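Protein SCO1, mitochondrial (Saccharomyces cerevisiae, PDB 2B7K) is a mitochondrial copper chaperone, here represented by its thioredoxin-like domain, required for accumulation of cytochrome c oxidase subunits 1 and 2 and thought to transport or insert copper. Local coordinates at residues Leu61-Leu66 / Ile146-Met151; Ser73-Thr78 / Thr169-Ile174; Ala94-Tyr99 / Gly109-Phe114. All coordinates share one frame; numbering follows the deposited sequence.

Interaction 1: residues Leu61-Leu66 / Ile146-Met151; sequences LDKLGL and IFFYLM
This is a buried helix-on-sheet contact of the thioredoxin-like fold: Phe-148, on strand 148-151, presses its ring against Lys-63 and Leu-64 of helix 56-75. Phe-148 CB points to the helix, and with CG anti to the carbonyl carbon (chi1 -74°) the ring extends to these two different side chains. At the edge of the ring, near its plane, Lys-63 CE lies 3.6 Å from Phe-148 CE1. Leu-64 comes in obliquely, its CB 3.8 Å from Phe-148 CE2, with Leu-64 CD2 following at 4.1 Å from that carbon. A large flat hydrocarbon suits the place, since the backbones are well apart, Leu-64 CA and Phe-148 CA being 8.8 Å from each other. Lysine suits its own place by dividing its chain, its last methylene, CE, at the ring and its ammonium turned to polar partners. Lys-63 NZ donates a hydrogen bond to Tyr-165 O, and its weak bond to a water links it to Ile-146 O, 2.8 Å from that water. Replacing Phe-148 by an alanine would probably open a gap between helix and strand, leaving Lys-63 CE without the ring edge and Leu-64 with less to pack on. The Phe-148 side chain is about 9 Å from that of Cys-57, by similarity a probable copper ligand. The ring also meets Trp-67 of the same helix and Tyr-47 of strand 44-49, while strand 148-151 is hydrogen-bonded between strands 44-49 and 157-161.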
ATOM      1  N   LEU A  61      -5.789   3.536  -7.152  1.00 16.14           N
ATOM      2  CA  LEU A  61      -6.615   3.030  -6.065  1.00 16.09           C
ATOM      3  C   LEU A  61      -7.812   2.268  -6.628  1.00 16.15           C
ATOM      4  O   LEU A  61      -8.268   1.295  -6.033  1.00 13.82           O
ATOM      5  CB  LEU A  61      -7.076   4.181  -5.166  1.00 17.21           C
ATOM      6  CG  LEU A  61      -5.962   4.820  -4.326  1.00 18.91           C
ATOM      7  CD1 LEU A  61      -6.499   6.056  -3.634  1.00 20.03           C
ATOM      8  CD2 LEU A  61      -5.437   3.819  -3.299  1.00 19.61           C
ATOM      9  N   ASP A  62      -8.318   2.703  -7.778  1.00 16.58           N
ATOM     10  CA  ASP A  62      -9.443   2.008  -8.399  1.00 17.11           C
ATOM     11  C   ASP A  62      -8.971   0.620  -8.818  1.00 16.09           C
ATOM     12  O   ASP A  62      -9.648  -0.374  -8.563  1.00 17.20           O
ATOM     13  CB  ASP A  62      -9.947   2.767  -9.629  1.00 24.88           C
ATOM     14  CG  ASP A  62     -10.986   3.820  -9.284  1.00 29.12           C
ATOM     15  OD1 ASP A  62     -11.369   4.597 -10.187  1.00 29.91           O
ATOM     16  OD2 ASP A  62     -11.427   3.869  -8.115  1.00 31.64           O
ATOM     17  N   LYS A  63      -7.800   0.560  -9.448  1.00 16.09           N
ATOM     18  CA  LYS A  63      -7.245  -0.712  -9.892  1.00 16.51           C
ATOM     19  C   LYS A  63      -7.039  -1.636  -8.696  1.00 15.34           C
ATOM     20  O   LYS A  63      -7.333  -2.833  -8.771  1.00 13.68           O
ATOM     21  CB  LYS A  63      -5.913  -0.496 -10.626  1.00 18.87           C
ATOM     22  CG  LYS A  63      -5.315  -1.780 -11.210  1.00 23.27           C
ATOM     23  CD  LYS A  63      -4.060  -1.513 -12.046  1.00 25.34           C
ATOM     24  CE  LYS A  63      -2.932  -0.905 -11.215  1.00 25.35           C
ATOM     25  NZ  LYS A  63      -1.702  -0.656 -12.036  1.00 27.01           N
ATOM     26  N   LEU A  64      -6.533  -1.080  -7.595  1.00 15.14           N
ATOM     27  CA  LEU A  64      -6.294  -1.866  -6.386  1.00 14.28           C
ATOM     28  C   LEU A  64      -7.601  -2.484  -5.872  1.00 14.72           C
ATOM     29  O   LEU A  64      -7.623  -3.631  -5.428  1.00 15.44           O
ATOM     30  CB  LEU A  64      -5.656  -0.991  -5.296  1.00 11.90           C
ATOM     31  CG  LEU A  64      -5.425  -1.645  -3.926  1.00 12.32           C
ATOM     32  CD1 LEU A  64      -4.475  -2.831  -4.084  1.00 13.02           C
ATOM     33  CD2 LEU A  64      -4.853  -0.624  -2.942  1.00 13.62           C
ATOM     34  N   GLY A  65      -8.688  -1.723  -5.935  1.00 10.98           N
ATOM     35  CA  GLY A  65      -9.968  -2.236  -5.480  1.00 11.61           C
ATOM     36  C   GLY A  65     -10.402  -3.432  -6.312  1.00 13.41           C
ATOM     37  O   GLY A  65     -10.966  -4.400  -5.790  1.00 13.11           O
ATOM     38  N   LEU A  66     -10.139  -3.370  -7.611  1.00 14.33           N
ATOM     39  CA  LEU A  66     -10.497  -4.475  -8.497  1.00 15.98           C
ATOM     40  C   LEU A  66      -9.681  -5.701  -8.108  1.00 15.22           C
ATOM     41  O   LEU A  66     -10.207  -6.812  -8.039  1.00 14.33           O
ATOM     42  CB  LEU A  66     -10.215  -4.112  -9.954  1.00 24.28           C
ATOM     43  CG  LEU A  66     -11.086  -3.015 -10.573  1.00 27.70           C
ATOM     44  CD1 LEU A  66     -10.699  -2.840 -12.027  1.00 28.03           C
ATOM     45  CD2 LEU A  66     -12.560  -3.393 -10.461  1.00 27.40           C
ATOM     46  N   ILE A 146       3.603   5.615  -8.562  1.00 22.91           N
ATOM     47  CA  ILE A 146       3.209   4.624  -9.547  1.00 22.23           C
ATOM     48  C   ILE A 146       3.398   3.141  -9.220  1.00 20.95           C
ATOM     49  O   ILE A 146       2.982   2.297 -10.008  1.00 22.60           O
ATOM     50  CB  ILE A 146       3.921   4.906 -10.888  1.00 28.04           C
ATOM     51  CG1 ILE A 146       5.438   4.930 -10.668  1.00 29.00           C
ATOM     52  CG2 ILE A 146       3.442   6.232 -11.459  1.00 28.61           C
ATOM     53  CD1 ILE A 146       6.249   5.198 -11.917  1.00 34.18           C
ATOM     54  N   PHE A 147       4.021   2.804  -8.095  1.00 17.23           N
ATOM     55  CA  PHE A 147       4.195   1.380  -7.766  1.00 16.12           C
ATOM     56  C   PHE A 147       3.389   0.933  -6.560  1.00 15.67           C
ATOM     57  O   PHE A 147       3.085   1.731  -5.678  1.00 15.78           O
ATOM     58  CB  PHE A 147       5.653   1.034  -7.428  1.00 20.65           C
ATOM     59  CG  PHE A 147       6.603   1.168  -8.572  1.00 20.48           C
ATOM     60  CD1 PHE A 147       7.409   2.293  -8.692  1.00 22.15           C
ATOM     61  CD2 PHE A 147       6.713   0.154  -9.519  1.00 21.48           C
ATOM     62  CE1 PHE A 147       8.319   2.412  -9.743  1.00 23.14           C
ATOM     63  CE2 PHE A 147       7.619   0.262 -10.574  1.00 22.69           C
ATOM     64  CZ  PHE A 147       8.423   1.391 -10.686  1.00 23.69           C
ATOM     65  N   PHE A 148       3.052  -0.357  -6.545  1.00 13.46           N
ATOM     66  CA  PHE A 148       2.387  -0.970  -5.402  1.00 14.75           C
ATOM     67  C   PHE A 148       3.514  -1.851  -4.854  1.00 14.55           C
ATOM     68  O   PHE A 148       4.202  -2.526  -5.625  1.00 15.69           O
ATOM     69  CB  PHE A 148       1.206  -1.853  -5.813  1.00 14.59           C
ATOM     70  CG  PHE A 148      -0.004  -1.086  -6.256  1.00 15.29           C
ATOM     71  CD1 PHE A 148      -0.277  -0.917  -7.608  1.00 18.20           C
ATOM     72  CD2 PHE A 148      -0.879  -0.540  -5.320  1.00 17.21           C
ATOM     73  CE1 PHE A 148      -1.414  -0.215  -8.026  1.00 20.33           C
ATOM     74  CE2 PHE A 148      -2.014   0.162  -5.726  1.00 18.54           C
ATOM     75  CZ  PHE A 148      -2.279   0.322  -7.082  1.00 17.69           C
ATOM     76  N   TYR A 149       3.737  -1.812  -3.545  1.00 12.84           N
ATOM     77  CA  TYR A 149       4.792  -2.612  -2.933  1.00 12.40           C
ATOM     78  C   TYR A 149       4.182  -3.771  -2.162  1.00 11.69           C
ATOM     79  O   TYR A 149       3.425  -3.564  -1.209  1.00 12.29           O
ATOM     80  CB  TYR A 149       5.643  -1.745  -1.989  1.00 12.95           C
ATOM     81  CG  TYR A 149       6.203  -0.508  -2.662  1.00 13.40           C
ATOM     82  CD1 TYR A 149       5.397   0.601  -2.906  1.00 14.28           C
ATOM     83  CD2 TYR A 149       7.526  -0.470  -3.101  1.00 15.15           C
ATOM     84  CE1 TYR A 149       5.894   1.724  -3.579  1.00 16.42           C
ATOM     85  CE2 TYR A 149       8.033   0.641  -3.770  1.00 17.02           C
ATOM     86  CZ  TYR A 149       7.212   1.731  -4.008  1.00 16.95           C
ATOM     87  OH  TYR A 149       7.703   2.817  -4.697  1.00 19.06           O
ATOM     88  N   LEU A 150       4.502  -4.989  -2.585  1.00 13.12           N
ATOM     89  CA  LEU A 150       3.984  -6.188  -1.937  1.00 14.21           C
ATOM     90  C   LEU A 150       4.976  -6.651  -0.878  1.00 14.94           C
ATOM     91  O   LEU A 150       6.135  -6.914  -1.191  1.00 14.78           O
ATOM     92  CB  LEU A 150       3.775  -7.297  -2.970  1.00 18.81           C
ATOM     93  CG  LEU A 150       3.058  -8.554  -2.461  1.00 20.59           C
ATOM     94  CD1 LEU A 150       1.651  -8.194  -1.999  1.00 20.77           C
ATOM     95  CD2 LEU A 150       3.004  -9.588  -3.568  1.00 20.92           C
ATOM     96  N   MET A 151       4.518  -6.748   0.371  1.00 14.17           N
ATOM     97  CA  MET A 151       5.383  -7.162   1.476  1.00 15.09           C
ATOM     98  C   MET A 151       4.869  -8.480   2.047  1.00 16.05           C
ATOM     99  O   MET A 151       3.668  -8.625   2.277  1.00 14.20           O
ATOM    100  CB  MET A 151       5.379  -6.095   2.575  1.00 17.03           C
ATOM    101  CG  MET A 151       5.522  -4.657   2.073  1.00 18.25           C
ATOM    102  SD  MET A 151       7.063  -4.321   1.180  1.00 20.85           S
ATOM    103  CE  MET A 151       8.206  -4.118   2.540  1.00 19.17           C
TER
HETATM  104  O   HOH W   1       0.908   0.467 -10.313  1.00 26.82           O

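Interaction 2: residues Ser73-Thr78 / Thr169-Ile174; sequences SKYGIT and TGVDKI
Two helices of the thioredoxin-like fold meet where Tyr-75, near the end of helix 56-75, reaches over to Val-171 in the first turns of helix 169-180. One apolar touch carries the contact: Tyr-75 CE1 lies 3.8 Å from Val-171 CG1, which approaches the ring at a slant. The valine branch arrives there because CG1 is anti to the backbone N (chi1 169°). Tyrosine suits an exposed border, its ring carbons covering an apolar neighbour and its hydroxyl tolerating a polar setting. Tyr-75 OH is 4.4 Å from Asp-172 OD1, too far for a hydrogen bond, so the two polar groups are merely neighbours on the exposed side. Valine, by contrast, is compact and buried, one methyl touching the tyrosine. The backbones remain apart, Tyr-75 CA and Val-171 CA being 9.6 Å from each other, and side chains alone bridge the interval.

Just after the tyrosine the chain leaves the helix at Gly-76, whose positive phi (62°) is easily adopted without a side chain. This turn brings Ile-77 inward, where its backbone bonds to Leu-71 and its side chain reaches toward helix 169-180. Ile-77 CG2 and Ile-174 CG2 come within 5.1 Å of each other, near neighbours rather than a touching pair. Within the second helix, the backbone bond from Lys-173 N to Thr-169 O (3.2 Å) belongs to the turn that presents Val-171. Val-171 also packs on Trp-67, Thr-70 and Leu-71 of helix 56-75, Ile-77 reaches Val-175 and Val-178 further along helix 169-180, and Ile-174 rests on Leu-161 of strand 157-161.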
ATOM      1  N   SER A  73     -12.638 -12.991  -3.792  1.00 22.75           N
ATOM      2  CA  SER A  73     -13.709 -13.799  -4.376  1.00 23.21           C
ATOM      3  C   SER A  73     -13.244 -15.020  -5.173  1.00 23.75           C
ATOM      4  O   SER A  73     -13.810 -16.106  -5.038  1.00 24.67           O
ATOM      5  CB  SER A  73     -14.616 -12.924  -5.251  1.00 21.06           C
ATOM      6  OG  SER A  73     -13.945 -12.449  -6.405  1.00 19.27           O
ATOM      7  N   LYS A  74     -12.207 -14.861  -5.989  1.00 20.99           N
ATOM      8  CA  LYS A  74     -11.725 -15.975  -6.806  1.00 22.22           C
ATOM      9  C   LYS A  74     -10.650 -16.867  -6.186  1.00 22.74           C
ATOM     10  O   LYS A  74     -10.554 -18.049  -6.527  1.00 22.19           O
ATOM     11  CB  LYS A  74     -11.208 -15.453  -8.149  1.00 31.77           C
ATOM     12  CG  LYS A  74     -12.259 -14.762  -8.990  1.00 37.59           C
ATOM     13  CD  LYS A  74     -11.662 -14.257 -10.290  1.00 41.73           C
ATOM     14  CE  LYS A  74     -12.697 -13.528 -11.127  1.00 45.14           C
ATOM     15  NZ  LYS A  74     -12.076 -12.882 -12.320  1.00 49.00           N
ATOM     16  N   TYR A  75      -9.844 -16.319  -5.283  1.00 23.08           N
ATOM     17  CA  TYR A  75      -8.771 -17.103  -4.680  1.00 23.62           C
ATOM     18  C   TYR A  75      -8.804 -17.178  -3.159  1.00 24.74           C
ATOM     19  O   TYR A  75      -7.973 -17.853  -2.551  1.00 26.04           O
ATOM     20  CB  TYR A  75      -7.413 -16.556  -5.140  1.00 25.83           C
ATOM     21  CG  TYR A  75      -7.266 -16.507  -6.640  1.00 25.29           C
ATOM     22  CD1 TYR A  75      -7.715 -15.406  -7.369  1.00 26.35           C
ATOM     23  CD2 TYR A  75      -6.727 -17.585  -7.341  1.00 27.28           C
ATOM     24  CE1 TYR A  75      -7.633 -15.380  -8.762  1.00 28.55           C
ATOM     25  CE2 TYR A  75      -6.642 -17.572  -8.733  1.00 29.30           C
ATOM     26  CZ  TYR A  75      -7.097 -16.469  -9.438  1.00 30.38           C
ATOM     27  OH  TYR A  75      -7.020 -16.456 -10.815  1.00 29.21           O
ATOM     28  N   GLY A  76      -9.762 -16.493  -2.546  1.00 24.68           N
ATOM     29  CA  GLY A  76      -9.864 -16.504  -1.098  1.00 24.16           C
ATOM     30  C   GLY A  76      -8.631 -15.917  -0.438  1.00 25.17           C
ATOM     31  O   GLY A  76      -8.239 -16.326   0.659  1.00 24.78           O
ATOM     32  N   ILE A  77      -8.010 -14.958  -1.116  1.00 17.19           N
ATOM     33  CA  ILE A  77      -6.818 -14.298  -0.601  1.00 17.21           C
ATOM     34  C   ILE A  77      -7.209 -12.937  -0.051  1.00 17.73           C
ATOM     35  O   ILE A  77      -7.923 -12.181  -0.710  1.00 18.25           O
ATOM     36  CB  ILE A  77      -5.758 -14.097  -1.718  1.00 21.12           C
ATOM     37  CG1 ILE A  77      -5.131 -15.442  -2.091  1.00 23.35           C
ATOM     38  CG2 ILE A  77      -4.691 -13.103  -1.262  1.00 24.01           C
ATOM     39  CD1 ILE A  77      -4.157 -15.367  -3.265  1.00 20.87           C
ATOM     40  N   THR A  78      -6.741 -12.633   1.155  1.00 21.39           N
ATOM     41  CA  THR A  78      -7.027 -11.350   1.788  1.00 24.01           C
ATOM     42  C   THR A  78      -5.715 -10.620   2.086  1.00 23.92           C
ATOM     43  O   THR A  78      -4.878 -11.115   2.838  1.00 25.55           O
ATOM     44  CB  THR A  78      -7.786 -11.534   3.121  1.00 39.07           C
ATOM     45  OG1 THR A  78      -9.009 -12.241   2.885  1.00 40.75           O
ATOM     46  CG2 THR A  78      -8.103 -10.179   3.743  1.00 41.17           C
ATOM     47  N   THR A 169      -3.417  -9.214 -14.900  1.00 21.52           N
ATOM     48  CA  THR A 169      -2.047  -9.663 -14.674  1.00 19.27           C
ATOM     49  C   THR A 169      -1.538  -9.333 -13.275  1.00 17.65           C
ATOM     50  O   THR A 169      -0.674 -10.034 -12.746  1.00 16.69           O
ATOM     51  CB  THR A 169      -1.080  -9.069 -15.716  1.00 23.19           C
ATOM     52  OG1 THR A 169      -1.138  -7.643 -15.668  1.00 22.81           O
ATOM     53  CG2 THR A 169      -1.465  -9.538 -17.118  1.00 24.66           C
ATOM     54  N   GLY A 170      -2.064  -8.268 -12.679  1.00 19.12           N
ATOM     55  CA  GLY A 170      -1.645  -7.902 -11.337  1.00 17.41           C
ATOM     56  C   GLY A 170      -2.110  -8.966 -10.359  1.00 17.67           C
ATOM     57  O   GLY A 170      -1.385  -9.367  -9.449  1.00 17.25           O
ATOM     58  N   VAL A 171      -3.337  -9.430 -10.544  1.00 15.69           N
ATOM     59  CA  VAL A 171      -3.864 -10.466  -9.669  1.00 15.34           C
ATOM     60  C   VAL A 171      -3.028 -11.741  -9.804  1.00 16.70           C
ATOM     61  O   VAL A 171      -2.673 -12.360  -8.803  1.00 16.36           O
ATOM     62  CB  VAL A 171      -5.335 -10.783 -10.003  1.00 17.94           C
ATOM     63  CG1 VAL A 171      -5.781 -12.046  -9.255  1.00 18.44           C
ATOM     64  CG2 VAL A 171      -6.218  -9.604  -9.612  1.00 19.90           C
ATOM     65  N   ASP A 172      -2.702 -12.121 -11.037  1.00 16.37           N
ATOM     66  CA  ASP A 172      -1.916 -13.334 -11.277  1.00 16.37           C
ATOM     67  C   ASP A 172      -0.587 -13.318 -10.522  1.00 16.37           C
ATOM     68  O   ASP A 172      -0.185 -14.322  -9.925  1.00 16.76           O
ATOM     69  CB  ASP A 172      -1.640 -13.520 -12.781  1.00 39.18           C
ATOM     70  CG  ASP A 172      -2.908 -13.743 -13.595  1.00 39.18           C
ATOM     71  OD1 ASP A 172      -3.861 -14.351 -13.069  1.00 39.18           O
ATOM     72  OD2 ASP A 172      -2.952 -13.328 -14.778  1.00 39.18           O
ATOM     73  N   LYS A 173       0.086 -12.169 -10.548  1.00 19.34           N
ATOM     74  CA  LYS A 173       1.376 -12.012  -9.885  1.00 20.29           C
ATOM     75  C   LYS A 173       1.267 -12.115  -8.369  1.00 19.46           C
ATOM     76  O   LYS A 173       2.109 -12.729  -7.715  1.00 18.63           O
ATOM     77  CB  LYS A 173       1.998 -10.663 -10.264  1.00 26.87           C
ATOM     78  CG  LYS A 173       3.442 -10.491  -9.807  1.00 30.53           C
ATOM     79  CD  LYS A 173       4.359 -11.468 -10.530  1.00 34.70           C
ATOM     80  CE  LYS A 173       5.822 -11.194 -10.231  1.00 36.76           C
ATOM     81  NZ  LYS A 173       6.715 -12.108 -10.997  1.00 38.62           N
ATOM     82  N   ILE A 174       0.232 -11.506  -7.800  1.00 17.30           N
ATOM     83  CA  ILE A 174       0.045 -11.560  -6.359  1.00 15.78           C
ATOM     84  C   ILE A 174      -0.268 -12.993  -5.919  1.00 17.22           C
ATOM     85  O   ILE A 174       0.307 -13.489  -4.953  1.00 16.25           O
ATOM     86  CB  ILE A 174      -1.084 -10.591  -5.931  1.00 14.85           C
ATOM     87  CG1 ILE A 174      -0.634  -9.154  -6.217  1.00 14.12           C
ATOM     88  CG2 ILE A 174      -1.413 -10.770  -4.458  1.00 14.37           C
ATOM     89  CD1 ILE A 174      -1.707  -8.106  -6.011  1.00 14.58           C
TER

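Interaction 3: residues Ala94-Tyr99 / Gly109-Phe114; sequences AVLKEY and GLTGTF
The peptide groups on either side of Leu-110 turn one face each toward helix 93-100, and Leu-96 CD1 lies over both, 3.9 Å from Gly-109 C and 3.7 Å from Leu-110 O. The backbone of Leu-110 hydrogen-bonds to Phe-83 and Thr-85 of strand 80-85. This is the packing within a beta-alpha-beta crossover, in which helix 93-100 connects the parallel neighbours 80-85 and 108-111 of the thioredoxin-like sheet. The helix runs nearly antiparallel to strand 109-111, at 159°, with the axes 8.5 Å apart at closest. Leucine suits this place: its CG is anti to the carbonyl carbon (chi1 -71°) and the extended branch beyond reaches the strand backbone, while the side chain also touches Phe-83. Glycine suits the position beneath it, because a CB on Gly-109 would point at the helix and fall about 3.2 Å from Leu-96 CD1, too tight for comfort. Leu-110 points away from this helix and packs on Leu-26 of strand 25-28. Thr-111 again faces the helix and divides its roles: CB lies 3.9 Å from Leu-96 CD1, while OG1 hydrogen-bonds to Asp-91 O.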
ATOM      1  N   ALA A  94      -8.575  12.748   9.047  1.00 16.60           N
ATOM      2  CA  ALA A  94      -9.923  13.040   8.550  1.00 16.93           C
ATOM      3  C   ALA A  94      -9.965  13.163   7.024  1.00 17.39           C
ATOM      4  O   ALA A  94     -10.897  12.679   6.383  1.00 16.59           O
ATOM      5  CB  ALA A  94     -10.461  14.321   9.192  1.00 23.15           C
ATOM      6  N   VAL A  95      -8.961  13.818   6.448  1.00 17.22           N
ATOM      7  CA  VAL A  95      -8.893  13.975   5.000  1.00 18.18           C
ATOM      8  C   VAL A  95      -8.747  12.618   4.312  1.00 17.28           C
ATOM      9  O   VAL A  95      -9.364  12.376   3.271  1.00 16.07           O
ATOM     10  CB  VAL A  95      -7.718  14.883   4.588  1.00 20.15           C
ATOM     11  CG1 VAL A  95      -7.492  14.805   3.076  1.00 19.73           C
ATOM     12  CG2 VAL A  95      -8.019  16.317   4.989  1.00 20.49           C
ATOM     13  N   LEU A  96      -7.935  11.735   4.884  1.00 14.89           N
ATOM     14  CA  LEU A  96      -7.759  10.411   4.297  1.00 16.29           C
ATOM     15  C   LEU A  96      -9.036   9.585   4.393  1.00 17.23           C
ATOM     16  O   LEU A  96      -9.373   8.852   3.464  1.00 16.34           O
ATOM     17  CB  LEU A  96      -6.604   9.657   4.970  1.00 17.49           C
ATOM     18  CG  LEU A  96      -5.198  10.180   4.654  1.00 18.49           C
ATOM     19  CD1 LEU A  96      -4.167   9.269   5.300  1.00 19.51           C
ATOM     20  CD2 LEU A  96      -4.981  10.233   3.151  1.00 18.96           C
ATOM     21  N   LYS A  97      -9.749   9.698   5.510  1.00 19.84           N
ATOM     22  CA  LYS A  97     -10.994   8.952   5.661  1.00 19.82           C
ATOM     23  C   LYS A  97     -11.985   9.363   4.577  1.00 19.97           C
ATOM     24  O   LYS A  97     -12.636   8.514   3.965  1.00 18.80           O
ATOM     25  CB  LYS A  97     -11.615   9.192   7.041  1.00 26.58           C
ATOM     26  CG  LYS A  97     -10.930   8.444   8.168  1.00 31.33           C
ATOM     27  CD  LYS A  97     -11.704   8.544   9.486  1.00 35.42           C
ATOM     28  CE  LYS A  97     -11.545   9.909  10.145  1.00 37.95           C
ATOM     29  NZ  LYS A  97     -12.118  11.022   9.343  1.00 40.17           N
ATOM     30  N   GLU A  98     -12.090  10.665   4.329  1.00 19.35           N
ATOM     31  CA  GLU A  98     -13.018  11.153   3.317  1.00 21.21           C
ATOM     32  C   GLU A  98     -12.580  10.759   1.912  1.00 20.09           C
ATOM     33  O   GLU A  98     -13.397  10.331   1.098  1.00 20.89           O
ATOM     34  CB  GLU A  98     -13.173  12.673   3.409  1.00 33.23           C
ATOM     35  CG  GLU A  98     -14.080  13.246   2.333  1.00 39.54           C
ATOM     36  CD  GLU A  98     -14.478  14.683   2.596  1.00 43.98           C
ATOM     37  OE1 GLU A  98     -15.079  15.302   1.693  1.00 45.60           O
ATOM     38  OE2 GLU A  98     -14.201  15.191   3.703  1.00 45.47           O
ATOM     39  N   TYR A  99     -11.289  10.898   1.633  1.00 17.60           N
ATOM     40  CA  TYR A  99     -10.754  10.537   0.324  1.00 17.86           C
ATOM     41  C   TYR A  99     -10.963   9.049   0.030  1.00 18.16           C
ATOM     42  O   TYR A  99     -11.412   8.677  -1.061  1.00 17.31           O
ATOM     43  CB  TYR A  99      -9.256  10.852   0.262  1.00 17.86           C
ATOM     44  CG  TYR A  99      -8.603  10.523  -1.064  1.00 18.53           C
ATOM     45  CD1 TYR A  99      -8.947  11.216  -2.227  1.00 20.65           C
ATOM     46  CD2 TYR A  99      -7.617   9.535  -1.154  1.00 21.02           C
ATOM     47  CE1 TYR A  99      -8.324  10.937  -3.448  1.00 20.34           C
ATOM     48  CE2 TYR A  99      -6.986   9.250  -2.368  1.00 21.04           C
ATOM     49  CZ  TYR A  99      -7.342   9.957  -3.510  1.00 22.00           C
ATOM     50  OH  TYR A  99      -6.691   9.707  -4.702  1.00 21.51           O
ATOM     51  N   GLY A 109      -5.720   4.134   5.312  1.00 14.47           N
ATOM     52  CA  GLY A 109      -4.846   5.271   5.092  1.00 14.61           C
ATOM     53  C   GLY A 109      -3.901   5.488   6.260  1.00 14.02           C
ATOM     54  O   GLY A 109      -4.312   5.390   7.423  1.00 14.14           O
ATOM     55  N   LEU A 110      -2.632   5.760   5.953  1.00 11.85           N
ATOM     56  CA  LEU A 110      -1.627   6.013   6.989  1.00 12.20           C
ATOM     57  C   LEU A 110      -1.030   7.392   6.780  1.00 11.84           C
ATOM     58  O   LEU A 110      -0.790   7.807   5.647  1.00 11.87           O
ATOM     59  CB  LEU A 110      -0.484   4.994   6.927  1.00 11.72           C
ATOM     60  CG  LEU A 110      -0.797   3.502   7.025  1.00 11.10           C
ATOM     61  CD1 LEU A 110       0.511   2.717   7.100  1.00 15.49           C
ATOM     62  CD2 LEU A 110      -1.653   3.224   8.262  1.00 14.17           C
ATOM     63  N   THR A 111      -0.782   8.094   7.876  1.00 10.48           N
ATOM     64  CA  THR A 111      -0.189   9.418   7.793  1.00 12.04           C
ATOM     65  C   THR A 111       0.598   9.668   9.072  1.00 12.72           C
ATOM     66  O   THR A 111       0.752   8.770   9.896  1.00 13.98           O
ATOM     67  CB  THR A 111      -1.262  10.513   7.613  1.00 15.19           C
ATOM     68  OG1 THR A 111      -0.621  11.788   7.448  1.00 17.16           O
ATOM     69  CG2 THR A 111      -2.193  10.565   8.815  1.00 17.52           C
ATOM     70  N   GLY A 112       1.101  10.883   9.233  1.00 15.75           N
ATOM     71  CA  GLY A 112       1.867  11.192  10.426  1.00 15.38           C
ATOM     72  C   GLY A 112       2.487  12.565  10.317  1.00 15.65           C
ATOM     73  O   GLY A 112       2.030  13.393   9.534  1.00 14.32           O
ATOM     74  N   THR A 113       3.523  12.810  11.105  1.00 16.37           N
ATOM     75  CA  THR A 113       4.202  14.098  11.065  1.00 16.43           C
ATOM     76  C   THR A 113       5.092  14.114   9.829  1.00 17.28           C
ATOM     77  O   THR A 113       5.306  13.080   9.202  1.00 16.51           O
ATOM     78  CB  THR A 113       5.082  14.290  12.297  1.00 14.80           C
ATOM     79  OG1 THR A 113       6.032  13.225  12.364  1.00 14.66           O
ATOM     80  CG2 THR A 113       4.239  14.298  13.567  1.00 16.03           C
ATOM     81  N   PHE A 114       5.603  15.286   9.474  1.00 17.35           N
ATOM     82  CA  PHE A 114       6.486  15.392   8.318  1.00 18.54           C
ATOM     83  C   PHE A 114       7.650  14.421   8.468  1.00 17.67           C
ATOM     84  O   PHE A 114       8.005  13.708   7.530  1.00 18.55           O
ATOM     85  CB  PHE A 114       7.047  16.812   8.190  1.00 19.33           C
ATOM     86  CG  PHE A 114       6.166  17.750   7.428  1.00 22.83           C
ATOM     87  CD1 PHE A 114       6.704  18.561   6.430  1.00 25.78           C
ATOM     88  CD2 PHE A 114       4.809  17.843   7.708  1.00 23.80           C
ATOM     89  CE1 PHE A 114       5.898  19.447   5.725  1.00 27.19           C
ATOM     90  CE2 PHE A 114       3.996  18.728   7.008  1.00 26.28           C
ATOM     91  CZ  PHE A 114       4.541  19.531   6.015  1.00 26.82           C
TER

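Interactions 1 and 3 are buried helix-to-sheet contacts, whereas interaction 2 joins two helices and is partly open to solvent. Helix 56-75 serves both interaction 1 and interaction 2, whose centres are 12 Å apart, meeting a strand in one and another helix in the other. Interactions 1 and 3 reach the same sheet and touch directly, Leu-61 CD1 being 3.5 Å from Tyr-99 CE2. The chemistry follows the place: in interaction 1 an aromatic ring meets a leucine and the last methylene of a lysine, in interaction 3 a leucine methyl lies on strand backbone and a threonine CB, and in interaction 2 a tyrosine ring covers a valine at the rim, with polar groups beside it. Interactions 2 and 3 lie on opposite sides of the chain's centre.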